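Local coordinates for protein S12 family peptidase (Streptomyces sp. 82F2, PDB 3WWX) that acts as a D-stereospecific amidohydrolase of the S12 peptidase family, probably hydrolysing amide bonds of D-amino acid substrates on a beta-lactamase-like fold, at residues E79-G84 and G167-K172; N89-R94 and V142-E147; I108-E113 and N157-N162; N266-T271 and L285-D290. All coordinates share one frame; numbering follows the deposited sequence.

How the contacts relate
Contacts 1, 2 and 3 are gathered in the helical part of the fold, while contact 4 lies where helices meet the main antiparallel sheet. Contacts 1 and 3 both use helix 160-174, with their centres about 17 Å apart; contact 2 closes on helix 136-144, the preceding helix, and the chain after it. Along the chain, contacts 2 and 3 alternate their segments, and both are nested inside the loop closed by contact 1. Contact 2 touches both its neighbours and lies about 11 Å, centre to centre, from contact 3. Contact 4 follows in series, about 19 Å from contact 3. The first three thus knit the helical region together, with contact 3 nearest the probable active site.

Contact 1 of 4, residues E79-G84 and G167-K172; sequences EKWLPG and GMVIEK
K172 curls its side chain around the carbonyl oxygen of W81. Its CB lies 3.9 Å from W81 O, its CG 3.4 Å from the same oxygen, and CD and CE follow at about the same distance as CB, until NZ turns back to donate a 3.0 Å hydrogen bond to W81 O. The bond lies in the carbonyl plane and is nearly in line with the C=O. This is possible because CG stands anti to the backbone N (chi1 -174°) while the next three torsions all bend the same way. K172 CG also meets the edge of the W81 indole at CE3. A lysine suits this place twice over: its methylenes lie against an aromatic rim and its ammonium serves the W81 carbonyl, where the short, weakly bonded helix gives way to the turn. The indole NE1 bonds to D76 OD2, beyond the two segments, and K80 lies with CG over the rim of one face.

Beside this polar grip the contact is apolar. L82 CD2 rests 3.8 Å from M168 CB, and L82 CD1 lies 3.9 Å from V169 CG2, the leucine crossing both side chains at about a right angle. L82 and V169, both buried, suit such a seam. The whole packs the short helix and the turn after it against helix 160-174, in the helical region of a beta-lactamase-like fold.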
loop_
_atom_site.group_PDB
_atom_site.type_symbol
_atom_site.label_atom_id
_atom_site.label_comp_id
_atom_site.label_asym_id
_atom_site.label_seq_id
_atom_site.Cartn_x
_atom_site.Cartn_y
_atom_site.Cartn_z
ATOM N N GLU A 79 9.235 16.153 14.522
ATOM C CA GLU A 79 9.527 16.376 15.945
ATOM C C GLU A 79 8.387 17.079 16.694
ATOM O O GLU A 79 8.158 16.819 17.879
ATOM C CB GLU A 79 10.824 17.179 16.081
ATOM C CG GLU A 79 11.305 17.367 17.527
ATOM C CD GLU A 79 11.955 16.130 18.112
ATOM O OE1 GLU A 79 12.005 16.034 19.355
ATOM O OE2 GLU A 79 12.446 15.274 17.335
ATOM N N LYS A 80 7.677 17.966 15.999
ATOM C CA LYS A 80 6.546 18.670 16.604
ATOM C C LYS A 80 5.501 17.705 17.133
ATOM O O LYS A 80 4.947 17.881 18.216
ATOM C CB LYS A 80 5.914 19.620 15.592
ATOM C CG LYS A 80 4.753 20.435 16.114
ATOM C CD LYS A 80 4.359 21.498 15.103
ATOM C CE LYS A 80 3.303 22.450 15.650
ATOM N NZ LYS A 80 2.018 21.767 15.853
ATOM N N TRP A 81 5.245 16.652 16.352
ATOM C CA TRP A 81 4.194 15.706 16.656
ATOM C C TRP A 81 4.682 14.478 17.405
ATOM O O TRP A 81 3.925 13.904 18.179
ATOM C CB TRP A 81 3.492 15.308 15.351
ATOM C CG TRP A 81 2.774 16.473 14.805
ATOM C CD1 TRP A 81 3.189 17.319 13.826
ATOM C CD2 TRP A 81 1.539 16.975 15.284
ATOM N NE1 TRP A 81 2.263 18.329 13.651
ATOM C CE2 TRP A 81 1.234 18.128 14.530
ATOM C CE3 TRP A 81 0.645 16.552 16.266
ATOM C CZ2 TRP A 81 0.076 18.871 14.745
ATOM C CZ3 TRP A 81 -0.516 17.298 16.478
ATOM C CH2 TRP A 81 -0.786 18.436 15.715
ATOM N N LEU A 82 5.933 14.082 17.155
ATOM C CA LEU A 82 6.532 12.903 17.773
ATOM C C LEU A 82 7.873 13.256 18.421
ATOM O O LEU A 82 8.933 12.814 17.985
ATOM C CB LEU A 82 6.752 11.800 16.716
ATOM C CG LEU A 82 5.532 11.360 15.909
ATOM C CD1 LEU A 82 5.955 10.330 14.893
ATOM C CD2 LEU A 82 4.433 10.804 16.800
ATOM N N PRO A 83 7.834 14.059 19.488
ATOM C CA PRO A 83 9.093 14.531 20.078
ATOM C C PRO A 83 10.007 13.400 20.544
ATOM O O PRO A 83 9.547 12.488 21.221
ATOM C CB PRO A 83 8.637 15.397 21.263
ATOM C CG PRO A 83 7.192 15.134 21.440
ATOM C CD PRO A 83 6.643 14.609 20.150
ATOM N N GLY A 84 11.275 13.484 20.142
ATOM C CA GLY A 84 12.287 12.516 20.517
ATOM C C GLY A 84 12.242 11.172 19.811
ATOM O O GLY A 84 13.101 10.339 20.045
ATOM N N GLY A 167 1.271 6.976 10.804
ATOM C CA GLY A 167 0.229 6.465 11.666
ATOM C C GLY A 167 0.341 7.019 13.076
ATOM O O GLY A 167 -0.661 7.337 13.713
ATOM N N MET A 168 1.560 7.103 13.583
ATOM C CA MET A 168 1.773 7.649 14.919
ATOM C C MET A 168 1.356 9.126 14.972
ATOM O O MET A 168 0.811 9.580 15.995
ATOM C CB MET A 168 3.234 7.466 15.335
ATOM C CG MET A 168 3.573 6.020 15.573
ATOM S SD MET A 168 5.348 5.693 15.698
ATOM C CE MET A 168 5.720 6.523 17.208
ATOM N N VAL A 169 1.575 9.860 13.890
ATOM C CA VAL A 169 1.170 11.276 13.833
ATOM C C VAL A 169 -0.350 11.350 13.890
ATOM O O VAL A 169 -0.915 12.189 14.597
ATOM C CB VAL A 169 1.708 11.977 12.584
ATOM C CG1 VAL A 169 1.126 13.382 12.442
ATOM C CG2 VAL A 169 3.222 12.021 12.603
ATOM N N ILE A 170 -1.028 10.474 13.152
ATOM C CA ILE A 170 -2.494 10.442 13.152
ATOM C C ILE A 170 -2.988 10.221 14.575
ATOM O O ILE A 170 -3.915 10.904 15.027
ATOM C CB ILE A 170 -3.063 9.353 12.221
ATOM C CG1 ILE A 170 -2.802 9.699 10.757
ATOM C CG2 ILE A 170 -4.573 9.184 12.447
ATOM C CD1 ILE A 170 -3.080 8.511 9.780
ATOM N N GLU A 171 -2.373 9.287 15.282
ATOM C CA GLU A 171 -2.776 8.995 16.643
ATOM C C GLU A 171 -2.579 10.232 17.539
ATOM O O GLU A 171 -3.418 10.496 18.402
ATOM C CB GLU A 171 -2.049 7.770 17.212
ATOM C CG GLU A 171 -2.557 7.433 18.612
ATOM C CD GLU A 171 -2.126 6.090 19.159
ATOM O OE1 GLU A 171 -2.066 5.982 20.401
ATOM O OE2 GLU A 171 -1.887 5.144 18.388
ATOM N N LYS A 172 -1.495 10.978 17.344
ATOM C CA LYS A 172 -1.226 12.162 18.180
ATOM C C LYS A 172 -2.254 13.249 17.887
ATOM O O LYS A 172 -2.785 13.877 18.807
ATOM C CB LYS A 172 0.178 12.691 17.931
ATOM C CG LYS A 172 0.616 13.832 18.853
ATOM C CD LYS A 172 0.630 13.436 20.335
ATOM C CE LYS A 172 1.493 12.206 20.647
ATOM N NZ LYS A 172 2.965 12.478 20.643
#

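Contact 2 of 4, residues N89-R94 and V142-E147; sequences NGHDGR and VAMAHE
The M144 methyl sits squarely on the H91 imidazole: its CE lies 3.4 Å from the ring centroid and only 7° off the ring normal, a CH-pi contact over one face. The bends at chi2 and chi3 of M144 fold the methyl onto the ring, with SD lying obliquely to it, 3.8 Å from H91 CB. A flexible methionine suits this, since it can shape itself to a flat partner.

Nearby, N89 ND2 donates to A145 O over 3.0 Å, almost straight at 166°, with the oxygen close to the asparagine's amide plane. N89 O in turn receives a CA-H...O contact from E147 CA at 3.2 Å. Asparagine tolerates the positive phi taken here, and G90, also at positive phi, follows in a conformation that calls for glycine.

The next shell fixes the imidazole. H91 NE2 is hydrogen-bonded to Y109 N and ND1 to G88 O, a pattern consistent with a neutral ring protonated on ND1. Farther along, D92 OD1 closes an Asx turn with R94 N, and R94 NE meets the same oxygen on its syn side in a salt bridge.

The contact thus joins the loop between helices 78-81 and 98-102 to the chain leaving helix 136-144.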
loop_
_atom_site.group_PDB
_atom_site.type_symbol
_atom_site.label_atom_id
_atom_site.label_comp_id
_atom_site.label_asym_id
_atom_site.label_seq_id
_atom_site.Cartn_x
_atom_site.Cartn_y
_atom_site.Cartn_z
ATOM N N ASN A 89 21.166 7.671 15.302
ATOM C CA ASN A 89 22.275 7.486 14.381
ATOM C C ASN A 89 22.205 8.383 13.143
ATOM O O ASN A 89 22.422 7.909 12.029
ATOM C CB ASN A 89 22.358 6.003 13.973
ATOM C CG ASN A 89 23.776 5.547 13.630
ATOM O OD1 ASN A 89 24.685 6.358 13.506
ATOM N ND2 ASN A 89 23.962 4.237 13.459
ATOM N N GLY A 90 21.862 9.656 13.348
ATOM C CA GLY A 90 21.788 10.628 12.275
ATOM C C GLY A 90 20.376 10.991 11.852
ATOM O O GLY A 90 20.156 12.028 11.219
ATOM N N HIS A 91 19.408 10.140 12.163
ATOM C CA HIS A 91 18.017 10.498 11.911
ATOM C C HIS A 91 17.644 11.695 12.764
ATOM O O HIS A 91 17.981 11.753 13.938
ATOM C CB HIS A 91 17.090 9.337 12.276
ATOM C CG HIS A 91 17.114 8.202 11.296
ATOM N ND1 HIS A 91 17.890 7.063 11.458
ATOM C CD2 HIS A 91 16.446 8.024 10.133
ATOM C CE1 HIS A 91 17.677 6.240 10.454
ATOM N NE2 HIS A 91 16.803 6.804 9.632
ATOM N N ASP A 92 16.897 12.638 12.197
ATOM C CA ASP A 92 16.542 13.834 12.939
ATOM C C ASP A 92 15.180 14.376 12.536
ATOM O O ASP A 92 15.034 15.065 11.509
ATOM C CB ASP A 92 17.600 14.909 12.696
ATOM C CG ASP A 92 17.464 16.079 13.634
ATOM O OD1 ASP A 92 16.443 16.145 14.355
ATOM O OD2 ASP A 92 18.389 16.926 13.643
ATOM N N GLY A 93 14.189 14.062 13.355
ATOM C CA GLY A 93 12.838 14.524 13.113
ATOM C C GLY A 93 12.672 16.030 13.161
ATOM O O GLY A 93 11.619 16.528 12.759
ATOM N N ARG A 94 13.681 16.752 13.649
ATOM C CA ARG A 94 13.622 18.212 13.617
ATOM C C ARG A 94 13.792 18.734 12.191
ATOM O O ARG A 94 13.423 19.876 11.899
ATOM C CB ARG A 94 14.715 18.821 14.526
ATOM C CG ARG A 94 14.549 18.539 16.005
ATOM C CD ARG A 94 15.892 18.647 16.787
ATOM N NE ARG A 94 16.775 17.496 16.570
ATOM C CZ ARG A 94 17.683 17.053 17.449
ATOM N NH1 ARG A 94 17.835 17.655 18.625
ATOM N NH2 ARG A 94 18.444 15.996 17.159
ATOM N N VAL A 142 13.559 -0.274 15.593
ATOM C CA VAL A 142 14.385 -1.094 14.730
ATOM C C VAL A 142 15.150 -0.208 13.731
ATOM O O VAL A 142 16.356 -0.377 13.510
ATOM C CB VAL A 142 13.527 -2.149 13.989
ATOM C CG1 VAL A 142 14.290 -2.804 12.855
ATOM C CG2 VAL A 142 13.038 -3.207 14.953
ATOM N N ALA A 143 14.455 0.736 13.124
ATOM C CA ALA A 143 15.071 1.646 12.166
ATOM C C ALA A 143 16.075 2.596 12.780
ATOM O O ALA A 143 17.060 2.949 12.135
ATOM C CB ALA A 143 13.978 2.433 11.422
ATOM N N MET A 144 15.841 3.004 14.025
ATOM C CA MET A 144 16.637 4.055 14.658
ATOM C C MET A 144 18.009 3.584 15.145
ATOM O O MET A 144 18.800 4.398 15.614
ATOM C CB MET A 144 15.837 4.700 15.785
ATOM C CG MET A 144 14.606 5.478 15.279
ATOM S SD MET A 144 14.962 6.863 14.198
ATOM C CE MET A 144 14.620 6.155 12.577
ATOM N N ALA A 145 18.313 2.305 14.990
ATOM C CA ALA A 145 19.678 1.824 15.205
ATOM C C ALA A 145 20.600 2.278 14.085
ATOM O O ALA A 145 21.822 2.305 14.244
ATOM C CB ALA A 145 19.679 0.315 15.283
ATOM N N HIS A 146 20.010 2.667 12.959
ATOM C CA HIS A 146 20.746 2.789 11.715
ATOM C C HIS A 146 20.832 4.214 11.221
ATOM O O HIS A 146 20.044 5.067 11.615
ATOM C CB HIS A 146 20.039 1.975 10.634
ATOM C CG HIS A 146 19.874 0.535 10.979
ATOM N ND1 HIS A 146 20.950 -0.329 11.052
ATOM C CD2 HIS A 146 18.785 -0.192 11.316
ATOM C CE1 HIS A 146 20.520 -1.534 11.384
ATOM N NE2 HIS A 146 19.205 -1.481 11.539
ATOM N N GLU A 147 21.787 4.460 10.325
ATOM C CA GLU A 147 21.919 5.751 9.679
ATOM C C GLU A 147 20.823 5.929 8.640
ATOM O O GLU A 147 20.400 4.976 8.023
ATOM C CB GLU A 147 23.286 5.834 8.988
ATOM C CG GLU A 147 23.687 7.213 8.529
ATOM C CD GLU A 147 25.137 7.281 8.039
ATOM O OE1 GLU A 147 25.627 6.306 7.412
ATOM O OE2 GLU A 147 25.776 8.324 8.284
#

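Contact 3 of 4, residues I108-E113 and N157-N162; sequences IYSYTE and NYSNTN
T161 OG1 is used in both directions: it donates to Y109 O at 2.6 Å, in the carbonyl plane on a lone pair, and accepts from Y111 N at 2.9 Å. A threonine suits the spot, serving a carbonyl and an amide of the loop at once, while T161 CG2 turns to I108 CG2 at 3.9 Å. S159, the N-cap of helix 160-174, divides its OG similarly. It donates to I108 O over 2.8 Å, from above the carbonyl plane, and takes a weak capping bond from T161 N. I108 O is also within 2.8 Å of a water that accepts from N157 ND2, though more acceptors than protons surround that water.

S110 OG accepts from N160 N at 3.0 Å in the first turn of the helix; S110 OG and T112 OG1 are hydrogen-bonded, either possibly the donor, and a second water meets S110 OG. T112 OG1, in the crowded position between its backbone N and carbonyl carbon (chi1 51°), accepts from N160 ND2 at 2.9 Å, within the amide plane. The other end, N160 OD1, bonds to K56 NZ, as does Y158 OH.

Y158-S159-N160 fits the Tyr-X-Asn motif of serine beta-lactamase-like enzymes, and K56 the Ser-X-X-Lys motif begun by S53. Segment 108-113 is thus consistent with a second shell to the probable catalytic residues, the T112 bond probably helping to fix the N160 amide with OD1 turned to K56.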
loop_
_atom_site.group_PDB
_atom_site.type_symbol
_atom_site.label_atom_id
_atom_site.label_comp_id
_atom_site.label_asym_id
_atom_site.label_seq_id
_atom_site.Cartn_x
_atom_site.Cartn_y
_atom_site.Cartn_z
ATOM N N ILE A 108 14.467 8.238 5.837
ATOM C CA ILE A 108 14.449 7.401 7.038
ATOM C C ILE A 108 14.601 5.912 6.682
ATOM O O ILE A 108 13.919 5.369 5.827
ATOM C CB ILE A 108 13.149 7.627 7.845
ATOM C CG1 ILE A 108 13.028 9.084 8.319
ATOM C CG2 ILE A 108 13.054 6.637 8.991
ATOM C CD1 ILE A 108 11.728 9.405 8.987
ATOM N N TYR A 109 15.530 5.249 7.350
ATOM C CA TYR A 109 15.791 3.833 7.184
ATOM C C TYR A 109 14.498 3.041 7.299
ATOM O O TYR A 109 13.739 3.230 8.247
ATOM C CB TYR A 109 16.779 3.388 8.269
ATOM C CG TYR A 109 17.268 1.978 8.147
ATOM C CD1 TYR A 109 16.477 0.902 8.517
ATOM C CD2 TYR A 109 18.560 1.711 7.678
ATOM C CE1 TYR A 109 16.935 -0.402 8.387
ATOM C CE2 TYR A 109 19.021 0.407 7.558
ATOM C CZ TYR A 109 18.188 -0.640 7.903
ATOM O OH TYR A 109 18.632 -1.948 7.814
ATOM N N SER A 110 14.307 2.154 6.340
ATOM C CA SER A 110 13.132 1.280 6.288
ATOM C C SER A 110 13.320 0.047 7.184
ATOM O O SER A 110 14.200 -0.783 6.941
ATOM C CB SER A 110 12.886 0.847 4.853
ATOM O OG SER A 110 11.641 0.182 4.777
ATOM N N TYR A 111 12.494 -0.074 8.225
ATOM C CA TYR A 111 12.717 -1.100 9.249
ATOM C C TYR A 111 12.641 -2.500 8.656
ATOM O O TYR A 111 13.207 -3.439 9.213
ATOM C CB TYR A 111 11.725 -0.979 10.418
ATOM C CG TYR A 111 10.287 -1.261 10.013
ATOM C CD1 TYR A 111 9.468 -0.236 9.571
ATOM C CD2 TYR A 111 9.752 -2.540 10.067
ATOM C CE1 TYR A 111 8.152 -0.469 9.187
ATOM C CE2 TYR A 111 8.424 -2.778 9.673
ATOM C CZ TYR A 111 7.655 -1.735 9.249
ATOM O OH TYR A 111 6.341 -1.933 8.862
ATOM N N THR A 112 11.927 -2.659 7.550
ATOM C CA THR A 112 11.765 -3.981 6.960
ATOM C C THR A 112 13.054 -4.490 6.328
ATOM O O THR A 112 13.149 -5.667 5.999
ATOM C CB THR A 112 10.647 -3.974 5.888
ATOM O OG1 THR A 112 10.867 -2.910 4.960
ATOM C CG2 THR A 112 9.290 -3.773 6.544
ATOM N N GLU A 113 14.038 -3.605 6.178
ATOM C CA GLU A 113 15.357 -3.975 5.666
ATOM C C GLU A 113 16.362 -4.313 6.760
ATOM O O GLU A 113 17.462 -4.780 6.464
ATOM C CB GLU A 113 15.898 -2.851 4.800
ATOM C CG GLU A 113 15.017 -2.507 3.608
ATOM C CD GLU A 113 14.744 -3.704 2.718
ATOM O OE1 GLU A 113 15.704 -4.410 2.354
ATOM O OE2 GLU A 113 13.561 -3.940 2.398
ATOM N N ASN A 157 13.543 7.276 -1.478
ATOM C CA ASN A 157 13.663 5.847 -1.247
ATOM C C ASN A 157 12.448 5.377 -0.485
ATOM O O ASN A 157 12.083 5.960 0.521
ATOM C CB ASN A 157 14.931 5.530 -0.452
ATOM C CG ASN A 157 15.074 4.058 -0.181
ATOM O OD1 ASN A 157 15.377 3.293 -1.084
ATOM N ND2 ASN A 157 14.784 3.645 1.049
ATOM N N TYR A 158 11.814 4.330 -0.989
ATOM C CA TYR A 158 10.621 3.792 -0.366
ATOM C C TYR A 158 10.964 3.216 0.989
ATOM O O TYR A 158 11.811 2.320 1.084
ATOM C CB TYR A 158 10.055 2.708 -1.261
ATOM C CG TYR A 158 8.665 2.275 -0.918
ATOM C CD1 TYR A 158 8.443 1.322 0.051
ATOM C CD2 TYR A 158 7.578 2.800 -1.588
ATOM C CE1 TYR A 158 7.150 0.895 0.348
ATOM C CE2 TYR A 158 6.291 2.377 -1.305
ATOM C CZ TYR A 158 6.090 1.425 -0.350
ATOM O OH TYR A 158 4.832 0.977 -0.055
ATOM N N SER A 159 10.292 3.703 2.031
ATOM C CA SER A 159 10.571 3.253 3.392
ATOM C C SER A 159 9.294 3.038 4.186
ATOM O O SER A 159 8.456 3.938 4.308
ATOM C CB SER A 159 11.440 4.278 4.127
ATOM O OG SER A 159 11.549 3.913 5.489
ATOM N N ASN A 160 9.144 1.829 4.703
ATOM C CA ASN A 160 7.939 1.495 5.444
ATOM C C ASN A 160 7.884 2.255 6.760
ATOM O O ASN A 160 6.797 2.521 7.276
ATOM C CB ASN A 160 7.882 -0.017 5.628
ATOM C CG ASN A 160 7.598 -0.719 4.329
ATOM O OD1 ASN A 160 6.622 -0.393 3.659
ATOM N ND2 ASN A 160 8.487 -1.592 3.906
ATOM N N THR A 161 9.043 2.630 7.305
ATOM C CA THR A 161 9.069 3.391 8.554
ATOM C C THR A 161 8.334 4.706 8.384
ATOM O O THR A 161 7.703 5.202 9.321
ATOM C CB THR A 161 10.505 3.693 8.991
ATOM O OG1 THR A 161 11.288 2.507 8.827
ATOM C CG2 THR A 161 10.535 4.116 10.458
ATOM N N ASN A 162 8.376 5.265 7.187
ATOM C CA ASN A 162 7.707 6.537 6.951
ATOM C C ASN A 162 6.238 6.469 7.271
ATOM O O ASN A 162 5.702 7.423 7.839
ATOM C CB ASN A 162 7.879 6.977 5.512
ATOM C CG ASN A 162 9.253 7.541 5.249
ATOM O OD1 ASN A 162 9.847 8.161 6.133
ATOM N ND2 ASN A 162 9.757 7.352 4.047
HETATM O O HOH W 1 14.644 5.892 3.197
HETATM O O HOH W 2 11.909 -0.876 2.267
#

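Contact 4 of 4, residues N266-T271 and L285-D290; sequences NEMTTT and LGLMKD
Between M268 and L285 the flat groups are peptides, and no ring comes from either segment. L285 N donates a 3.0 Å hydrogen bond to M268 O, nearly straight at N-H...O 166°, the donor standing 18° from the carbonyl plane, so the last turn of helix 262-268 is tied to segment 285-290. The L285 carbonyl is approached in turn by the M268 side chain, whose CG lies 3.5 Å and CE 3.4 Å from L285 O. The anti CG (chi1 -166°) starts the chain toward that oxygen, and the bend at chi3 leaves CE close to it.

Around this bond the packing is mostly apolar. L287 CD2 lies 4.0 Å from M268 CG, the two side chains crossing at about a right angle, while the L285 CD1 methyl rests 3.5 Å from the carbonyl oxygen E267 O. Long, unbranched methionine can lie between the two leucines; helices 55-68 and 244-255 also touch it. G286 takes a positive phi that favours glycine.

Farther on, T271 OG1 lies 3.4 Å from K289 CE. A water bridges T271 OG1, at 2.7 Å, and K289 NZ, which donates to it at 2.9 Å. The extended lysine suits this, its methylenes passing the threonine. W299 of strand 297-305 touches T269, T271, L287 and K289 alike.

A helix end is so joined to the start of strand 288-291, and the loop 269-271 leads into 272-273, the outermost strand on that side of the main antiparallel sheet, at the seam between sheet and helices of a beta-lactamase-like fold.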
loop_
_atom_site.group_PDB
_atom_site.type_symbol
_atom_site.label_atom_id
_atom_site.label_comp_id
_atom_site.label_asym_id
_atom_site.label_seq_id
_atom_site.Cartn_x
_atom_site.Cartn_y
_atom_site.Cartn_z
ATOM N N ASN A 266 -4.640 18.095 -4.653
ATOM C CA ASN A 266 -3.515 18.641 -5.401
ATOM C C ASN A 266 -2.165 18.312 -4.741
ATOM O O ASN A 266 -1.197 17.977 -5.425
ATOM C CB ASN A 266 -3.625 20.160 -5.494
ATOM C CG ASN A 266 -2.502 20.762 -6.297
ATOM O OD1 ASN A 266 -2.327 20.450 -7.481
ATOM N ND2 ASN A 266 -1.715 21.622 -5.657
ATOM N N GLU A 267 -2.100 18.427 -3.421
ATOM C CA GLU A 267 -0.893 18.048 -2.681
ATOM C C GLU A 267 -0.619 16.561 -2.853
ATOM O O GLU A 267 0.519 16.166 -3.052
ATOM C CB GLU A 267 -1.020 18.414 -1.208
ATOM C CG GLU A 267 -0.919 19.938 -0.980
ATOM C CD GLU A 267 -0.878 20.362 0.483
ATOM O OE1 GLU A 267 -0.477 19.562 1.350
ATOM O OE2 GLU A 267 -1.250 21.529 0.772
ATOM N N MET A 268 -1.669 15.752 -2.787
ATOM C CA MET A 268 -1.508 14.312 -2.891
ATOM C C MET A 268 -0.930 13.908 -4.233
ATOM O O MET A 268 -0.147 12.958 -4.317
ATOM C CB MET A 268 -2.844 13.614 -2.693
ATOM C CG MET A 268 -2.694 12.121 -2.462
ATOM S SD MET A 268 -4.290 11.345 -2.158
ATOM C CE MET A 268 -3.813 10.155 -0.908
ATOM N N THR A 269 -1.332 14.623 -5.285
ATOM C CA THR A 269 -0.909 14.323 -6.646
ATOM C C THR A 269 0.296 15.164 -7.097
ATOM O O THR A 269 0.635 15.156 -8.282
ATOM C CB THR A 269 -2.053 14.525 -7.657
ATOM O OG1 THR A 269 -2.537 15.875 -7.572
ATOM C CG2 THR A 269 -3.176 13.558 -7.385
ATOM N N THR A 270 0.956 15.842 -6.159
ATOM C CA THR A 270 2.232 16.483 -6.436
ATOM C C THR A 270 3.326 15.442 -6.231
ATOM O O THR A 270 3.605 15.027 -5.104
ATOM C CB THR A 270 2.446 17.689 -5.531
ATOM O OG1 THR A 270 1.429 18.657 -5.819
ATOM C CG2 THR A 270 3.825 18.309 -5.775
ATOM N N THR A 271 3.912 15.007 -7.333
ATOM C CA THR A 271 4.782 13.842 -7.320
ATOM C C THR A 271 6.267 14.164 -7.392
ATOM O O THR A 271 6.680 15.217 -7.911
ATOM C CB THR A 271 4.456 12.872 -8.472
ATOM O OG1 THR A 271 4.571 13.549 -9.725
ATOM C CG2 THR A 271 3.036 12.314 -8.345
ATOM N N LEU A 285 1.728 11.673 -2.342
ATOM C CA LEU A 285 1.529 11.413 -0.918
ATOM C C LEU A 285 0.808 10.086 -0.765
ATOM O O LEU A 285 -0.410 10.016 -0.820
ATOM C CB LEU A 285 0.779 12.557 -0.229
ATOM C CG LEU A 285 1.442 13.934 -0.421
ATOM C CD1 LEU A 285 0.622 15.017 0.277
ATOM C CD2 LEU A 285 2.901 13.984 0.034
ATOM N N GLY A 286 1.574 9.014 -0.597
ATOM C CA GLY A 286 0.984 7.674 -0.496
ATOM C C GLY A 286 0.221 7.254 -1.755
ATOM O O GLY A 286 -0.778 6.513 -1.674
ATOM N N LEU A 287 0.666 7.749 -2.907
ATOM C CA LEU A 287 -0.033 7.547 -4.178
ATOM C C LEU A 287 0.968 7.667 -5.296
ATOM O O LEU A 287 1.823 8.540 -5.234
ATOM C CB LEU A 287 -1.124 8.608 -4.322
ATOM C CG LEU A 287 -2.053 8.461 -5.524
ATOM C CD1 LEU A 287 -2.999 7.258 -5.384
ATOM C CD2 LEU A 287 -2.849 9.732 -5.702
ATOM N N MET A 288 0.883 6.807 -6.302
ATOM C CA MET A 288 1.838 6.796 -7.408
ATOM C C MET A 288 1.141 7.098 -8.714
ATOM O O MET A 288 -0.027 6.780 -8.855
ATOM C CB MET A 288 2.443 5.404 -7.535
ATOM C CG MET A 288 3.566 5.161 -6.603
ATOM S SD MET A 288 4.446 3.649 -7.018
ATOM C CE MET A 288 3.122 2.450 -6.869
ATOM N N LYS A 289 1.869 7.706 -9.652
ATOM C CA LYS A 289 1.384 7.875 -11.020
ATOM C C LYS A 289 2.314 7.156 -11.984
ATOM O O LYS A 289 3.503 6.985 -11.713
ATOM C CB LYS A 289 1.279 9.353 -11.402
ATOM C CG LYS A 289 2.579 10.009 -11.771
ATOM C CD LYS A 289 2.394 11.430 -12.302
ATOM C CE LYS A 289 3.740 12.021 -12.639
ATOM N NZ LYS A 289 3.651 13.417 -13.145
ATOM N N ASP A 290 1.771 6.723 -13.114
ATOM C CA ASP A 290 2.573 6.088 -14.152
ATOM C C ASP A 290 1.885 6.409 -15.454
ATOM O O ASP A 290 0.673 6.501 -15.501
ATOM C CB ASP A 290 2.636 4.577 -13.918
ATOM C CG ASP A 290 3.670 3.872 -14.798
ATOM O OD1 ASP A 290 4.452 4.546 -15.499
ATOM O OD2 ASP A 290 3.689 2.625 -14.742
HETATM O O HOH W 3 2.694 15.115 -10.961
#